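Long-range contacts in kappa-carrageenase (Zobellia galactanivorans, PDB 5OCR), which probably hydrolyses kappa-carrageenan, a sulfated galactan of red algae, and is represented here by the glycoside hydrolase family 16 jelly-roll module of a longer protein: residues 46-51 against 120-125; 95-100 against 233-238; 133-138 against 165-170. All blocks are in the same frame, centred on the assembly; numbering follows the deposited sequence.

How the interactions relate
Strand 115-122 joins the three contacts: it pairs with strand 233-241 of interaction 2 on one side and with strand 134-144 of interaction 3 on the other. Interaction 1 adds to this strand only a loop, in a surface contact of 151 Å² made by a proline and two aromatic rings. The other two are partly buried strand pairings. Interaction 2 (327 Å²) has two backbone bonds and a lysine–asparagine bond near a corner in strand 86-97; interaction 3 (483 Å²) has six backbone bonds and a beta bulge. Direct bonds tie the neighbours together: Tyr122 O lies 2.7 Å from Asn234 N, and Ser123 OG lies 2.9 Å from Ser137 N.

Interaction 1 of 3, residues 46-51 against 120-125; sequences NLPNTS and WLYSDF
The pyrrolidine ring of Pro48 lies against the outer ends of two aromatic side chains, Trp120 and Tyr122. Its CG approaches CZ2 of Trp120 at 3.8 Å and CZ of Tyr122 at 3.9 Å, while its CD comes to 3.1 Å from Tyr122 OH. The proline ring is set roughly perpendicular to the tyrosine side chain and aslant to the tryptophan. Pro48 carries most of what the loop contributes, and the contact is chiefly van der Waals. Although Pro48 N is 3.3 Å from Tyr122 OH, a proline nitrogen has no hydrogen to share. The hydroxyl is instead hydrogen-bonded to Lys92 NZ, which also bonds Asn46 O, so one ammonium group ties both segments together.

Trp120 and Tyr122 are two residues apart on strand 115-122 and therefore emerge from the same face. In both, CG stands between the backbone N and the carbonyl carbon (chi1 56° and 76°), which sends both rings out nearly parallel and offset. Trp120 CH2 sits 3.8 Å above the Tyr122 ring plane, displaced toward its rim. The indole is held at its nitrogen by Ser238 OG, and a glycerol molecule lies about 4 Å from its side chain. Trp120 also touches Glu138 and Asp140, part of a stretch matching the family 16 active-site signature, so this face probably lines the substrate cleft.

The loop 46-51 precedes strand 54-55. Leu47 packs on Ile90 and Trp55, Pro48 also touches Ile90, and Pro48 O bonds Trp55 NE1. Strand 115-122 runs between strands 134-144 and 233-241, and its aromatic pair faces this loop.

Interaction 2 of 3, residues 95-100 against 233-238; sequences QKFTYG and MNVTLS
Phe97 and Met233 exchange both of their backbone bonds. Phe97 N donates to Met233 O at 2.8 Å with an N-H...O angle of 159°, and Met233 N returns a bond to Phe97 O, also at 2.8 Å, at 161°. This identifies an antiparallel hydrogen-bonded pair. Met233 O additionally receives a CA-H contact from Lys96 CA at 3.2 Å.

On the face bearing Lys96 and Asn234, Lys96 NZ donates to Asn234 OD1 at 2.9 Å, lying in the carbonyl plane on a lone pair. The lysine is extended until its last torsion, where a bend (chi4 -79°) turns the ammonium group onto the amide oxygen. Asn234 ND2 is satisfied by Ser93 O, and a water lies near both side chains with weak bonds only.

In the jelly-roll, strand 233-241 lies between strands 86-97 and 115-122; this pairing falls where strand 86-97 is about to end, just past a corner at Gln95. The backbone of Asn234 bonds that of Tyr122 across the other edge, while Ser93 OG bonds both Gln95 O and Val235 N. The Gln95 amide folds back, its NE2 giving a 3.0 Å bond to Lys96 O.

Thr98 O is buried here without a polar partner; Met233 CE lies 3.9 Å from it. On the apolar side, Phe97 CD2 packs on Val235 CG2 at 3.6 Å, and the Phe97 side chain also touches Val282 and Ala27.

Interaction 3 of 3, residues 133-138 against 165-170; sequences ETVYSE and HAVVKE
The carboxylate of Glu138 runs alongside the His165 imidazole, the planes 28° apart, with Glu138 OE2 3.5 Å from His165 CD2. Their backbones form an antiparallel hydrogen-bonded pair: Glu138 N reaches His165 O at 2.9 Å, and His165 N reaches Glu138 O at 3.0 Å. The next hydrogen-bonded pair, Tyr136 with Val167, brings the two CB atoms to 3.8 Å.

Beyond it the register slips by one residue in a classic beta bulge. Val135 N (2.9 Å) and Tyr136 N (3.3 Å) both donate to Val167 O from the same face of its plane, and Val135 CB packs on Val167 CG1. The Glu-Ile-Asp run from Glu138 to Asp140 matches the start of the family 16 active-site signature, whose first glutamate is the nucleophile, a role Glu138 probably has.

Glu138 is extended, CG lying opposite the backbone N (chi1 175°), and its OE1 accepts a very short 2.5 Å bond from Tyr136 OH in the ring plane. Cut back to an alanine, this position would probably leave the Tyr136 hydroxyl without its acceptor and the His165 ring without its flanking carboxylate. Farther out, Phe125 stacks on Tyr136, Glu138 OE2 bonds a glycerol, and His165 NE2 bonds Asp140 OD2 weakly.

Interaction 1 of 3, residues 46-51 against 120-125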
loop_
_atom_site.group_PDB
_atom_site.type_symbol
_atom_site.label_atom_id
_atom_site.label_comp_id
_atom_site.label_asym_id
_atom_site.label_seq_id
_atom_site.Cartn_x
_atom_site.Cartn_y
_atom_site.Cartn_z
ATOM N N ASN A 46 -8.336 12.681 -6.821
ATOM C CA ASN A 46 -8.957 11.475 -6.393
ATOM C C ASN A 46 -7.980 10.516 -5.657
ATOM O O ASN A 46 -7.834 9.370 -6.051
ATOM C CB ASN A 46 -9.546 10.889 -7.673
ATOM C CG ASN A 46 -10.300 11.956 -8.462
ATOM O OD1 ASN A 46 -11.283 12.496 -7.980
ATOM N ND2 ASN A 46 -9.801 12.296 -9.630
ATOM N N LEU A 47 -7.313 10.982 -4.594
ATOM C CA LEU A 47 -6.240 10.156 -3.889
ATOM C C LEU A 47 -6.697 9.803 -2.476
ATOM O O LEU A 47 -7.604 10.486 -1.951
ATOM C CB LEU A 47 -4.893 10.926 -3.873
ATOM C CG LEU A 47 -4.350 11.223 -5.274
ATOM C CD1 LEU A 47 -3.133 12.128 -5.222
ATOM C CD2 LEU A 47 -4.060 9.908 -6.040
ATOM N N PRO A 48 -6.073 8.776 -1.811
ATOM C CA PRO A 48 -6.591 8.383 -0.485
ATOM C C PRO A 48 -6.632 9.514 0.505
ATOM O O PRO A 48 -5.739 10.396 0.548
ATOM C CB PRO A 48 -5.604 7.298 0.038
ATOM C CG PRO A 48 -4.705 6.963 -1.074
ATOM C CD PRO A 48 -5.015 7.848 -2.269
ATOM N N ASN A 49 -7.717 9.512 1.271
ATOM C CA ASN A 49 -7.811 10.322 2.508
ATOM C C ASN A 49 -6.656 9.955 3.422
ATOM O O ASN A 49 -6.427 8.783 3.677
ATOM C CB ASN A 49 -9.169 10.057 3.177
ATOM C CG ASN A 49 -10.286 10.798 2.473
ATOM O OD1 ASN A 49 -10.095 11.940 2.023
ATOM N ND2 ASN A 49 -11.462 10.162 2.368
ATOM N N THR A 50 -5.828 10.915 3.784
ATOM C CA THR A 50 -4.761 10.620 4.705
ATOM C C THR A 50 -4.909 11.716 5.698
ATOM O O THR A 50 -5.073 12.894 5.325
ATOM C CB THR A 50 -3.400 10.711 4.026
ATOM O OG1 THR A 50 -3.430 11.831 3.132
ATOM C CG2 THR A 50 -3.165 9.472 3.150
ATOM N N SER A 51 -4.911 11.344 6.960
ATOM C CA SER A 51 -5.137 12.370 7.988
ATOM C C SER A 51 -3.790 12.897 8.449
ATOM O O SER A 51 -3.712 13.980 9.058
ATOM C CB SER A 51 -5.974 11.787 9.142
ATOM O OG SER A 51 -5.479 10.515 9.524
ATOM N N TRP A 120 -0.988 -1.811 -2.882
ATOM C CA TRP A 120 -2.286 -2.153 -2.293
ATOM C C TRP A 120 -3.397 -1.793 -3.243
ATOM O O TRP A 120 -3.188 -1.019 -4.197
ATOM C CB TRP A 120 -2.455 -1.476 -0.907
ATOM C CG TRP A 120 -2.294 0.025 -0.872
ATOM C CD1 TRP A 120 -1.137 0.799 -1.188
ATOM C CD2 TRP A 120 -3.320 0.989 -0.484
ATOM N NE1 TRP A 120 -1.398 2.118 -0.988
ATOM C CE2 TRP A 120 -2.719 2.305 -0.610
ATOM C CE3 TRP A 120 -4.632 0.876 -0.017
ATOM C CZ2 TRP A 120 -3.417 3.489 -0.231
ATOM C CZ3 TRP A 120 -5.376 2.077 0.265
ATOM C CH2 TRP A 120 -4.782 3.348 0.192
ATOM N N LEU A 121 -4.554 -2.401 -3.024
ATOM C CA LEU A 121 -5.729 -2.250 -3.942
ATOM C C LEU A 121 -6.830 -1.714 -3.045
ATOM O O LEU A 121 -7.015 -2.214 -1.953
ATOM C CB LEU A 121 -6.158 -3.613 -4.566
ATOM C CG LEU A 121 -4.944 -4.540 -4.910
ATOM C CD1 LEU A 121 -5.418 -5.939 -5.314
ATOM C CD2 LEU A 121 -4.125 -3.914 -6.046
ATOM N N TYR A 122 -7.616 -0.682 -3.463
ATOM C CA TYR A 122 -8.662 -0.233 -2.566
ATOM C C TYR A 122 -9.812 0.346 -3.388
ATOM O O TYR A 122 -9.612 0.819 -4.514
ATOM C CB TYR A 122 -8.204 0.779 -1.509
ATOM C CG TYR A 122 -7.976 2.188 -1.987
ATOM C CD1 TYR A 122 -6.890 2.500 -2.822
ATOM C CD2 TYR A 122 -8.809 3.190 -1.566
ATOM C CE1 TYR A 122 -6.646 3.812 -3.245
ATOM C CE2 TYR A 122 -8.579 4.495 -1.947
ATOM C CZ TYR A 122 -7.514 4.800 -2.805
ATOM O OH TYR A 122 -7.374 6.116 -3.179
ATOM N N SER A 123 -11.022 0.211 -2.813
ATOM C CA SER A 123 -12.237 0.767 -3.486
ATOM C C SER A 123 -12.682 2.081 -2.963
ATOM O O SER A 123 -12.140 2.615 -2.015
ATOM C CB SER A 123 -13.451 -0.105 -3.245
ATOM O OG SER A 123 -13.756 -0.226 -1.846
ATOM N N ASP A 124 -13.739 2.616 -3.606
ATOM C CA ASP A 124 -14.395 3.717 -2.915
ATOM C C ASP A 124 -15.280 3.210 -1.776
ATOM O O ASP A 124 -15.272 2.017 -1.445
ATOM C CB ASP A 124 -15.126 4.647 -3.894
ATOM C CG ASP A 124 -16.273 3.971 -4.626
ATOM O OD1 ASP A 124 -16.694 2.840 -4.271
ATOM O OD2 ASP A 124 -16.795 4.599 -5.601
ATOM N N PHE A 125 -15.944 4.136 -1.099
ATOM C CA PHE A 125 -16.873 3.756 -0.007
ATOM C C PHE A 125 -18.253 3.837 -0.580
ATOM O O PHE A 125 -18.665 4.916 -1.071
ATOM C CB PHE A 125 -16.697 4.756 1.165
ATOM C CG PHE A 125 -15.410 4.539 1.966
ATOM C CD1 PHE A 125 -15.426 3.864 3.200
ATOM C CD2 PHE A 125 -14.189 5.032 1.500
ATOM C CE1 PHE A 125 -14.260 3.614 3.923
ATOM C CE2 PHE A 125 -13.011 4.794 2.232
ATOM C CZ PHE A 125 -13.041 4.096 3.455
#

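Interaction 2 of 3, residues 95-100 against 233-238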
loop_
_atom_site.group_PDB
_atom_site.type_symbol
_atom_site.label_atom_id
_atom_site.label_comp_id
_atom_site.label_asym_id
_atom_site.label_seq_id
_atom_site.Cartn_x
_atom_site.Cartn_y
_atom_site.Cartn_z
ATOM N N GLN A 95 -7.888 3.088 -13.628
ATOM C CA GLN A 95 -8.662 1.866 -13.925
ATOM C C GLN A 95 -8.884 1.029 -12.624
ATOM O O GLN A 95 -7.928 0.881 -11.833
ATOM C CB GLN A 95 -7.957 1.003 -14.977
ATOM C CG GLN A 95 -8.729 -0.238 -15.343
ATOM C CD GLN A 95 -10.049 0.026 -15.938
ATOM O OE1 GLN A 95 -10.192 0.906 -16.817
ATOM N NE2 GLN A 95 -11.060 -0.715 -15.481
ATOM N N LYS A 96 -10.082 0.492 -12.453
ATOM C CA LYS A 96 -10.382 -0.412 -11.271
ATOM C C LYS A 96 -10.408 -1.841 -11.730
ATOM O O LYS A 96 -10.729 -2.154 -12.915
ATOM C CB LYS A 96 -11.781 -0.061 -10.711
ATOM C CG LYS A 96 -11.770 1.313 -10.018
ATOM C CD LYS A 96 -13.221 1.677 -9.651
ATOM C CE LYS A 96 -13.316 3.148 -9.162
ATOM N NZ LYS A 96 -12.857 3.285 -7.745
ATOM N N PHE A 97 -10.119 -2.763 -10.802
ATOM C CA PHE A 97 -10.168 -4.177 -11.118
ATOM C C PHE A 97 -10.741 -4.888 -9.892
ATOM O O PHE A 97 -10.712 -4.392 -8.827
ATOM C CB PHE A 97 -8.708 -4.745 -11.231
ATOM C CG PHE A 97 -7.910 -4.111 -12.323
ATOM C CD1 PHE A 97 -7.853 -4.702 -13.581
ATOM C CD2 PHE A 97 -7.255 -2.877 -12.088
ATOM C CE1 PHE A 97 -7.120 -4.061 -14.598
ATOM C CE2 PHE A 97 -6.537 -2.248 -13.082
ATOM C CZ PHE A 97 -6.474 -2.845 -14.338
ATOM N N THR A 98 -11.184 -6.108 -10.060
ATOM C CA THR A 98 -11.654 -6.844 -8.847
ATOM C C THR A 98 -10.768 -8.078 -8.750
ATOM O O THR A 98 -9.855 -8.130 -7.894
ATOM C CB THR A 98 -13.157 -7.196 -8.921
ATOM O OG1 THR A 98 -13.961 -6.024 -9.166
ATOM C CG2 THR A 98 -13.610 -7.837 -7.515
ATOM N N TYR A 99 -10.906 -8.960 -9.704
ATOM C CA TYR A 99 -10.159 -10.198 -9.602
ATOM C C TYR A 99 -8.990 -10.142 -10.598
ATOM O O TYR A 99 -9.078 -9.464 -11.564
ATOM C CB TYR A 99 -11.017 -11.363 -9.952
ATOM C CG TYR A 99 -12.219 -11.477 -9.089
ATOM C CD1 TYR A 99 -12.150 -11.378 -7.698
ATOM C CD2 TYR A 99 -13.426 -11.812 -9.678
ATOM C CE1 TYR A 99 -13.314 -11.443 -6.933
ATOM C CE2 TYR A 99 -14.580 -11.922 -8.929
ATOM C CZ TYR A 99 -14.506 -11.740 -7.553
ATOM O OH TYR A 99 -15.686 -11.839 -6.820
ATOM N N GLY A 100 -7.907 -10.854 -10.360
ATOM C CA GLY A 100 -6.782 -10.806 -11.273
ATOM C C GLY A 100 -5.509 -11.120 -10.508
ATOM O O GLY A 100 -5.575 -11.628 -9.363
ATOM N N MET A 233 -11.477 -2.154 -7.315
ATOM C CA MET A 233 -10.408 -1.480 -6.542
ATOM C C MET A 233 -9.378 -0.887 -7.485
ATOM O O MET A 233 -9.081 -1.466 -8.554
ATOM C CB MET A 233 -9.678 -2.554 -5.706
ATOM C CG MET A 233 -10.630 -2.998 -4.533
ATOM S SD MET A 233 -9.905 -4.399 -3.632
ATOM C CE MET A 233 -10.028 -5.705 -4.806
ATOM N N ASN A 234 -8.800 0.233 -7.062
ATOM C CA ASN A 234 -7.704 0.905 -7.781
ATOM C C ASN A 234 -6.367 0.376 -7.334
ATOM O O ASN A 234 -6.216 -0.034 -6.172
ATOM C CB ASN A 234 -7.719 2.405 -7.600
ATOM C CG ASN A 234 -9.048 3.024 -8.012
ATOM O OD1 ASN A 234 -10.016 2.991 -7.251
ATOM N ND2 ASN A 234 -9.084 3.581 -9.182
ATOM N N VAL A 235 -5.484 0.260 -8.328
ATOM C CA VAL A 235 -4.129 -0.381 -8.093
ATOM C C VAL A 235 -3.180 0.708 -7.598
ATOM O O VAL A 235 -3.031 1.731 -8.254
ATOM C CB VAL A 235 -3.542 -1.050 -9.372
ATOM C CG1 VAL A 235 -2.093 -1.611 -9.097
ATOM C CG2 VAL A 235 -4.521 -2.125 -9.829
ATOM N N THR A 236 -2.554 0.511 -6.414
ATOM C CA THR A 236 -1.919 1.682 -5.692
ATOM C C THR A 236 -0.517 1.366 -5.255
ATOM O O THR A 236 -0.329 0.328 -4.650
ATOM C CB THR A 236 -2.780 2.129 -4.520
ATOM O OG1 THR A 236 -4.157 2.286 -5.020
ATOM C CG2 THR A 236 -2.263 3.540 -4.000
ATOM N N LEU A 237 0.439 2.247 -5.555
ATOM C CA LEU A 237 1.781 2.168 -4.903
ATOM C C LEU A 237 1.974 3.494 -4.173
ATOM O O LEU A 237 1.838 4.589 -4.797
ATOM C CB LEU A 237 2.827 2.051 -6.005
ATOM C CG LEU A 237 2.832 0.785 -6.865
ATOM C CD1 LEU A 237 3.406 1.081 -8.277
ATOM C CD2 LEU A 237 3.616 -0.277 -6.127
ATOM N N SER A 238 2.274 3.438 -2.883
ATOM C CA SER A 238 2.428 4.725 -2.182
ATOM C C SER A 238 3.413 4.569 -1.018
ATOM O O SER A 238 3.646 3.460 -0.510
ATOM C CB SER A 238 1.076 5.172 -1.722
ATOM O OG SER A 238 0.525 4.246 -0.770
HETATM O O HOH W 1 -11.035 6.167 -8.395
#

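Interaction 3 of 3, residues 133-138 against 165-170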
loop_
_atom_site.group_PDB
_atom_site.type_symbol
_atom_site.label_atom_id
_atom_site.label_comp_id
_atom_site.label_asym_id
_atom_site.label_seq_id
_atom_site.Cartn_x
_atom_site.Cartn_y
_atom_site.Cartn_z
ATOM N N GLU A 133 -23.598 -6.139 3.438
ATOM C CA GLU A 133 -22.834 -6.006 2.220
ATOM C C GLU A 133 -21.596 -5.189 2.446
ATOM O O GLU A 133 -21.502 -4.442 3.442
ATOM C CB GLU A 133 -23.702 -5.403 1.102
ATOM C CG GLU A 133 -24.902 -6.297 0.689
ATOM C CD GLU A 133 -24.586 -7.757 0.351
ATOM O OE1 GLU A 133 -23.424 -8.116 0.077
ATOM O OE2 GLU A 133 -25.540 -8.581 0.356
ATOM N N THR A 134 -20.653 -5.248 1.500
ATOM C CA THR A 134 -19.348 -4.534 1.660
ATOM C C THR A 134 -19.473 -3.109 1.217
ATOM O O THR A 134 -19.920 -2.876 0.115
ATOM C CB THR A 134 -18.323 -5.244 0.750
ATOM O OG1 THR A 134 -18.182 -6.594 1.185
ATOM C CG2 THR A 134 -16.901 -4.561 0.845
ATOM N N VAL A 135 -19.099 -2.183 2.092
ATOM C CA VAL A 135 -19.035 -0.734 1.815
ATOM C C VAL A 135 -17.672 -0.410 1.181
ATOM O O VAL A 135 -17.592 0.429 0.311
ATOM C CB VAL A 135 -19.189 -0.048 3.200
ATOM C CG1 VAL A 135 -18.852 1.456 3.183
ATOM C CG2 VAL A 135 -20.617 -0.300 3.705
ATOM N N TYR A 136 -16.615 -1.057 1.686
ATOM C CA TYR A 136 -15.261 -0.658 1.289
ATOM C C TYR A 136 -14.411 -1.926 1.320
ATOM O O TYR A 136 -14.537 -2.729 2.262
ATOM C CB TYR A 136 -14.727 0.316 2.337
ATOM C CG TYR A 136 -13.192 0.597 2.206
ATOM C CD1 TYR A 136 -12.735 1.456 1.236
ATOM C CD2 TYR A 136 -12.259 -0.034 3.050
ATOM C CE1 TYR A 136 -11.347 1.778 1.125
ATOM C CE2 TYR A 136 -10.899 0.293 2.992
ATOM C CZ TYR A 136 -10.440 1.121 1.973
ATOM O OH TYR A 136 -9.059 1.440 1.885
ATOM N N SER A 137 -13.574 -2.107 0.302
ATOM C CA SER A 137 -12.688 -3.306 0.184
ATOM C C SER A 137 -11.235 -2.825 0.030
ATOM O O SER A 137 -10.993 -1.964 -0.896
ATOM C CB SER A 137 -13.043 -4.047 -1.129
ATOM O OG SER A 137 -14.204 -4.815 -0.927
ATOM N N GLU A 138 -10.290 -3.389 0.808
ATOM C CA GLU A 138 -8.897 -3.006 0.653
ATOM C C GLU A 138 -8.086 -4.315 0.775
ATOM O O GLU A 138 -8.257 -5.009 1.734
ATOM C CB GLU A 138 -8.483 -2.066 1.751
ATOM C CG GLU A 138 -6.982 -1.760 1.665
ATOM C CD GLU A 138 -6.558 -0.778 2.751
ATOM O OE1 GLU A 138 -7.422 0.068 3.142
ATOM O OE2 GLU A 138 -5.362 -0.815 3.188
ATOM N N HIS A 165 -8.557 -5.358 4.674
ATOM C CA HIS A 165 -9.354 -4.398 5.484
ATOM C C HIS A 165 -10.675 -4.278 4.758
ATOM O O HIS A 165 -10.732 -4.335 3.540
ATOM C CB HIS A 165 -8.750 -2.999 5.513
ATOM C CG HIS A 165 -7.371 -2.923 6.088
ATOM N ND1 HIS A 165 -7.130 -2.439 7.357
ATOM C CD2 HIS A 165 -6.134 -3.285 5.549
ATOM C CE1 HIS A 165 -5.802 -2.494 7.597
ATOM N NE2 HIS A 165 -5.195 -3.004 6.474
ATOM N N ALA A 166 -11.753 -4.158 5.529
ATOM C CA ALA A 166 -13.042 -3.814 4.901
ATOM C C ALA A 166 -13.936 -2.995 5.816
ATOM O O ALA A 166 -13.755 -2.938 6.983
ATOM C CB ALA A 166 -13.805 -5.096 4.531
ATOM N N VAL A 167 -14.986 -2.387 5.232
ATOM C CA VAL A 167 -16.076 -1.870 6.070
ATOM C C VAL A 167 -17.298 -2.611 5.560
ATOM O O VAL A 167 -17.428 -2.787 4.350
ATOM C CB VAL A 167 -16.290 -0.369 5.732
ATOM C CG1 VAL A 167 -17.544 0.218 6.454
ATOM C CG2 VAL A 167 -15.037 0.407 6.168
ATOM N N VAL A 168 -18.126 -3.097 6.489
ATOM C CA VAL A 168 -19.316 -3.905 6.152
ATOM C C VAL A 168 -20.508 -3.184 6.739
ATOM O O VAL A 168 -20.404 -2.687 7.884
ATOM C CB VAL A 168 -19.134 -5.301 6.736
ATOM C CG1 VAL A 168 -20.417 -6.140 6.539
ATOM C CG2 VAL A 168 -18.008 -5.945 5.957
ATOM N N LYS A 169 -21.635 -3.111 6.001
ATOM C CA LYS A 169 -22.797 -2.439 6.568
ATOM C C LYS A 169 -23.435 -3.318 7.656
ATOM O O LYS A 169 -23.684 -4.519 7.449
ATOM C CB LYS A 169 -23.784 -2.025 5.467
ATOM C CG LYS A 169 -25.221 -1.950 5.975
ATOM C CD LYS A 169 -26.033 -0.888 5.314
ATOM C CE LYS A 169 -25.491 0.505 5.558
ATOM N NZ LYS A 169 -26.155 1.168 4.443
ATOM N N GLU A 170 -23.604 -2.736 8.868
ATOM C CA GLU A 170 -24.244 -3.461 10.009
ATOM C C GLU A 170 -25.125 -2.513 10.777
ATOM O O GLU A 170 -24.630 -1.497 11.237
ATOM C CB GLU A 170 -23.264 -4.092 11.014
ATOM C CG GLU A 170 -22.335 -5.132 10.446
ATOM C CD GLU A 170 -21.413 -5.731 11.529
ATOM O OE1 GLU A 170 -21.431 -5.293 12.718
ATOM O OE2 GLU A 170 -20.648 -6.640 11.155
#